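Local coordinates for protein transketolase (Campylobacter jejuni, PDB 3L84) that belongs to the transketolase family and is built from two thiamine diphosphate-binding-type domains followed by a C-terminal domain, assembled as a two-chain unit, at residues V264-K269 with D275-F280. Residues are numbered along the deposited sequence; the frame is centred on the assembly and turned at random. Where two conformers were deposited one is given.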
loop_
_atom_site.group_PDB
_atom_site.type_symbol
_atom_site.label_atom_id
_atom_site.label_comp_id
_atom_site.label_asym_id
_atom_site.label_seq_id
_atom_site.Cartn_x
_atom_site.Cartn_y
_atom_site.Cartn_z
ATOM N N VAL A 264 31.709 -19.660 15.275
ATOM C CA VAL A 264 31.694 -19.547 13.818
ATOM C C VAL A 264 32.604 -18.412 13.397
ATOM O O VAL A 264 33.363 -18.538 12.441
ATOM C CB VAL A 264 30.264 -19.335 13.287
ATOM C CG1 VAL A 264 30.277 -18.848 11.829
ATOM C CG2 VAL A 264 29.455 -20.648 13.434
ATOM N N ILE A 265 32.515 -17.289 14.112
ATOM C CA ILE A 265 33.361 -16.139 13.776
ATOM C C ILE A 265 34.845 -16.440 14.004
ATOM O O ILE A 265 35.673 -16.086 13.169
ATOM C CB ILE A 265 32.929 -14.884 14.561
ATOM C CG1 ILE A 265 31.537 -14.436 14.091
ATOM C CG2 ILE A 265 33.962 -13.731 14.379
ATOM C CD1 ILE A 265 30.888 -13.365 15.009
ATOM N N LYS A 266 35.170 -17.135 15.091
ATOM C CA LYS A 266 36.576 -17.519 15.351
ATOM C C LYS A 266 37.129 -18.342 14.210
ATOM O O LYS A 266 38.235 -18.070 13.705
ATOM C CB LYS A 266 36.723 -18.290 16.660
ATOM C CG LYS A 266 36.599 -17.396 17.883
ATOM C CD LYS A 266 36.734 -18.220 19.152
ATOM C CE LYS A 266 36.481 -17.392 20.401
ATOM N NZ LYS A 266 36.928 -18.119 21.648
ATOM N N LYS A 267 36.369 -19.344 13.801
ATOM C CA LYS A 267 36.766 -20.203 12.702
ATOM C C LYS A 267 36.914 -19.438 11.388
ATOM O O LYS A 267 37.850 -19.684 10.625
ATOM C CB LYS A 267 35.822 -21.397 12.554
ATOM C CG LYS A 267 35.909 -22.377 13.703
ATOM C CD LYS A 267 34.903 -23.480 13.549
ATOM C CE LYS A 267 34.947 -24.449 14.732
ATOM N NZ LYS A 267 34.294 -23.871 15.945
ATOM N N ALA A 268 35.974 -18.534 11.103
ATOM C CA ALA A 268 36.015 -17.727 9.888
ATOM C C ALA A 268 37.256 -16.846 9.849
ATOM O O ALA A 268 37.933 -16.754 8.826
ATOM C CB ALA A 268 34.730 -16.892 9.794
ATOM N N LYS A 269 37.588 -16.235 10.982
ATOM C CA LYS A 269 38.797 -15.404 11.078
ATOM C C LYS A 269 40.040 -16.262 10.857
ATOM O O LYS A 269 40.924 -15.886 10.093
ATOM C CB LYS A 269 38.832 -14.706 12.431
ATOM C CG LYS A 269 37.854 -13.534 12.518
ATOM C CD LYS A 269 37.812 -12.839 13.870
ATOM C CE LYS A 269 36.866 -11.669 13.867
ATOM N NZ LYS A 269 36.613 -11.170 15.252
ATOM N N ASP A 275 43.354 -12.786 13.323
ATOM C CA ASP A 275 43.456 -13.285 14.695
ATOM C C ASP A 275 42.034 -13.497 15.226
ATOM O O ASP A 275 41.263 -12.547 15.351
ATOM C CB ASP A 275 44.190 -12.267 15.568
ATOM C CG ASP A 275 44.409 -12.745 17.009
ATOM O OD1 ASP A 275 43.763 -13.721 17.460
ATOM O OD2 ASP A 275 45.289 -12.147 17.683
ATOM N N PRO A 276 41.683 -14.737 15.583
ATOM C CA PRO A 276 40.326 -15.005 16.067
ATOM C C PRO A 276 40.009 -14.403 17.431
ATOM O O PRO A 276 38.834 -14.353 17.808
ATOM C CB PRO A 276 40.288 -16.530 16.146
ATOM C CG PRO A 276 41.652 -16.913 16.356
ATOM C CD PRO A 276 42.503 -15.958 15.572
ATOM N N ASN A 277 41.011 -13.934 18.165
ATOM C CA ASN A 277 40.743 -13.490 19.529
ATOM C C ASN A 277 40.687 -11.980 19.650
ATOM O O ASN A 277 40.745 -11.440 20.756
ATOM C CB ASN A 277 41.740 -14.082 20.514
ATOM C CG ASN A 277 41.543 -15.574 20.714
ATOM O OD1 ASN A 277 40.426 -16.082 20.672
ATOM N ND2 ASN A 277 42.627 -16.275 20.919
ATOM N N ILE A 278 40.625 -11.296 18.511
ATOM C CA ILE A 278 40.384 -9.863 18.527
ATOM C C ILE A 278 39.199 -9.504 17.657
ATOM O O ILE A 278 38.922 -10.133 16.603
ATOM C CB ILE A 278 41.603 -9.072 18.113
ATOM C CG1 ILE A 278 41.939 -9.251 16.664
ATOM C CG2 ILE A 278 42.813 -9.450 18.958
ATOM C CD1 ILE A 278 43.024 -8.259 16.224
ATOM N N SER A 279 38.519 -8.448 18.068
ATOM C CA SER A 279 37.341 -8.001 17.355
ATOM C C SER A 279 37.524 -6.556 16.908
ATOM O O SER A 279 38.364 -5.834 17.419
ATOM C CB SER A 279 36.113 -8.143 18.247
ATOM O OG SER A 279 36.216 -7.279 19.361
ATOM N N PHE A 280 36.733 -6.148 15.927
ATOM C CA PHE A 280 36.787 -4.807 15.357
ATOM C C PHE A 280 38.192 -4.423 14.883
ATOM O O PHE A 280 38.680 -3.321 15.160
ATOM C CB PHE A 280 36.212 -3.786 16.337
ATOM C CG PHE A 280 34.768 -4.021 16.653
ATOM C CD1 PHE A 280 33.769 -3.491 15.843
ATOM C CD2 PHE A 280 34.389 -4.799 17.724
ATOM C CE1 PHE A 280 32.423 -3.741 16.129
ATOM C CE2 PHE A 280 33.051 -5.029 18.007
ATOM C CZ PHE A 280 32.070 -4.499 17.197
HETATM O O HOH W 1 36.362 -13.499 16.991
#
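K269 reaches from helix 262-272 to the returning loop, its ammonium NZ donating to the carbonyl oxygen I278 O at 2.9 Å. The donor sits 26° out of the carbonyl plane, with a C=O...NZ angle of 139°. A water accepts from K269 NZ at 2.9 Å and donates to P276 O at 2.7 Å, giving the same ammonium a second link to the loop. The extended K269 chain brings NZ there by passing along the turn, CB lying 3.9 Å from P276 CA and CD 3.8 Å from D275 O. One helical turn earlier, the K266 and P276 side chains cross at about a right angle, K266 CB lying 4.0 Å from P276 CB; P276 CB also rests 3.5 Å from the backbone K266 O. Within the loop, N277 N donates to D275 OD1 at 2.8 Å from above the carboxylate plane, making an Asx turn. Further out, D19 of helix 3-24 forms a salt bridge with K269 NZ through OD1 and accepts from F280 N through OD2. This Asx turn within a type I beta turn, D275 to I278, sits in the loop after helix 262-272, folded back against it at the surface of the thiamine diphosphate-binding domain.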